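Local coordinates for protein 3-dehydroquinate dehydratase (Geobacillus kaustophilus, PDB 2YR1) that probably catalyses the cis-dehydration of 3-dehydroquinate to 3-dehydroshikimate, the third step of the chorismate pathway, through a Schiff-base intermediate, at residues 214-219 with 225-230. Residues are numbered along the deposited sequence; the frame is centred on the assembly and turned at random.
Sequences ITRLAG and AVTFAV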
loop_
_atom_site.group_PDB
_atom_site.type_symbol
_atom_site.label_atom_id
_atom_site.label_comp_id
_atom_site.label_asym_id
_atom_site.label_seq_id
_atom_site.Cartn_x
_atom_site.Cartn_y
_atom_site.Cartn_z
ATOM N N ILE A 214 -1.208 -4.619 3.878
ATOM C CA ILE A 214 -0.820 -3.365 3.232
ATOM C C ILE A 214 -0.807 -2.200 4.198
ATOM O O ILE A 214 0.020 -1.283 4.067
ATOM C CB ILE A 214 -1.746 -2.996 2.022
ATOM C CG1 ILE A 214 -1.187 -1.765 1.294
ATOM C CG2 ILE A 214 -3.170 -2.671 2.506
ATOM C CD1 ILE A 214 0.220 -1.959 0.683
ATOM N N THR A 215 -1.714 -2.236 5.169
ATOM C CA THR A 215 -1.806 -1.151 6.132
ATOM C C THR A 215 -0.622 -1.062 7.089
ATOM O O THR A 215 -0.300 0.023 7.590
ATOM C CB THR A 215 -3.124 -1.236 6.907
ATOM O OG1 THR A 215 -3.487 0.071 7.333
ATOM C CG2 THR A 215 -3.000 -2.129 8.117
ATOM N N ARG A 216 0.041 -2.188 7.328
ATOM C CA ARG A 216 1.200 -2.216 8.209
ATOM C C ARG A 216 2.444 -1.716 7.473
ATOM O O ARG A 216 3.417 -1.282 8.088
ATOM C CB ARG A 216 1.441 -3.657 8.722
ATOM C CG ARG A 216 0.254 -4.256 9.455
ATOM C CD ARG A 216 0.593 -5.633 10.044
ATOM N NE ARG A 216 -0.489 -6.215 10.833
ATOM C CZ ARG A 216 -0.826 -5.826 12.061
ATOM N NH1 ARG A 216 -0.173 -4.841 12.658
ATOM N NH2 ARG A 216 -1.811 -6.437 12.710
ATOM N N LEU A 217 2.409 -1.760 6.148
ATOM C CA LEU A 217 3.558 -1.340 5.359
ATOM C C LEU A 217 3.398 0.055 4.760
ATOM O O LEU A 217 4.392 0.700 4.438
ATOM C CB LEU A 217 3.800 -2.341 4.219
ATOM C CG LEU A 217 4.022 -3.828 4.544
ATOM C CD1 LEU A 217 3.978 -4.641 3.271
ATOM C CD2 LEU A 217 5.361 -4.023 5.256
ATOM N N ALA A 218 2.154 0.511 4.607
ATOM C CA ALA A 218 1.899 1.808 3.985
ATOM C C ALA A 218 0.998 2.752 4.766
ATOM O O ALA A 218 0.696 3.840 4.300
ATOM C CB ALA A 218 1.307 1.588 2.592
ATOM N N GLY A 219 0.559 2.345 5.946
ATOM C CA GLY A 219 -0.305 3.216 6.716
ATOM C C GLY A 219 0.344 4.546 7.053
ATOM O O GLY A 219 -0.347 5.558 7.173
ATOM N N ALA A 225 1.625 6.525 12.554
ATOM C CA ALA A 225 3.001 6.706 13.006
ATOM C C ALA A 225 3.760 5.491 13.475
ATOM O O ALA A 225 4.998 5.524 13.550
ATOM C CB ALA A 225 3.034 7.757 14.099
ATOM N N VAL A 226 3.035 4.429 13.803
ATOM C CA VAL A 226 3.661 3.221 14.306
ATOM C C VAL A 226 3.088 1.992 13.616
ATOM O O VAL A 226 1.897 1.951 13.352
ATOM C CB VAL A 226 3.381 3.041 15.800
ATOM C CG1 VAL A 226 4.076 1.784 16.296
ATOM C CG2 VAL A 226 3.816 4.262 16.569
ATOM N N THR A 227 3.933 1.015 13.302
ATOM C CA THR A 227 3.445 -0.231 12.693
ATOM C C THR A 227 3.998 -1.372 13.562
ATOM O O THR A 227 5.147 -1.315 14.010
ATOM C CB THR A 227 3.916 -0.410 11.219
ATOM O OG1 THR A 227 3.343 -1.609 10.671
ATOM C CG2 THR A 227 5.444 -0.535 11.145
ATOM N N PHE A 228 3.166 -2.378 13.830
ATOM C CA PHE A 228 3.576 -3.506 14.648
ATOM C C PHE A 228 4.065 -4.680 13.792
ATOM O O PHE A 228 3.344 -5.158 12.908
ATOM C CB PHE A 228 2.425 -3.967 15.548
ATOM C CG PHE A 228 2.075 -2.996 16.660
ATOM C CD1 PHE A 228 1.525 -3.466 17.848
ATOM C CD2 PHE A 228 2.279 -1.626 16.521
ATOM C CE1 PHE A 228 1.189 -2.586 18.882
ATOM C CE2 PHE A 228 1.944 -0.733 17.550
ATOM C CZ PHE A 228 1.401 -1.216 18.729
ATOM N N ALA A 229 5.288 -5.137 14.063
ATOM C CA ALA A 229 5.884 -6.252 13.311
ATOM C C ALA A 229 6.325 -7.372 14.248
ATOM O O ALA A 229 6.381 -7.188 15.473
ATOM C CB ALA A 229 7.068 -5.756 12.523
ATOM N N VAL A 230 6.645 -8.531 13.686
ATOM C CA VAL A 230 7.084 -9.646 14.519
ATOM C C VAL A 230 8.586 -9.601 14.757
ATOM O O VAL A 230 9.377 -9.564 13.811
ATOM C CB VAL A 230 6.742 -11.008 13.886
ATOM C CG1 VAL A 230 7.309 -12.153 14.766
ATOM C CG2 VAL A 230 5.241 -11.147 13.736
HETATM O O HOH W 1 0.880 -2.419 12.164
#
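Thr227, on the last strand of this TIM barrel, gives its hydroxyl to the main-chain carbonyl of Arg216 on the helix just before it, a worked example of how a barrel positions an arginine predicted to bind substrate through its backbone as well as its side chain. The bond from Thr227 OG1 to Arg216 O is short, 2.6 Å, and bends in at 115° to the C=O bond, within the carbonyl plane and on a lone pair. The hydroxyl reaches it because OG1 stands anti to the Thr227 backbone N (chi1 -177°), which also brings it within 3.4 Å of Arg216 CB. A water extends the link: it donates to Thr227 OG1 at 3.0 Å, accepts from Phe228 N at 2.8 Å, and receives a weak bond from Arg216 NH1. The Arg216 chain, extended from CG to NE, carries NH1 to 3.5 Å from Phe228 O, which lies oblique to the guanidinium, while NH2 bonds to Pro237 O. The side chain of Phe228 lies close to those of Glu50 and Gln239, both predicted substrate-binding residues. A valine in place of Thr227 would probably leave the Arg216 carbonyl without this donor and the water without one of its acceptors, freeing the water to shift. The hydroxyl thus holds the arginine's backbone, while Pro237 O and, weakly, the water hold its guanidinium; these uncharged partners would probably leave its positive charge largely available to the substrate.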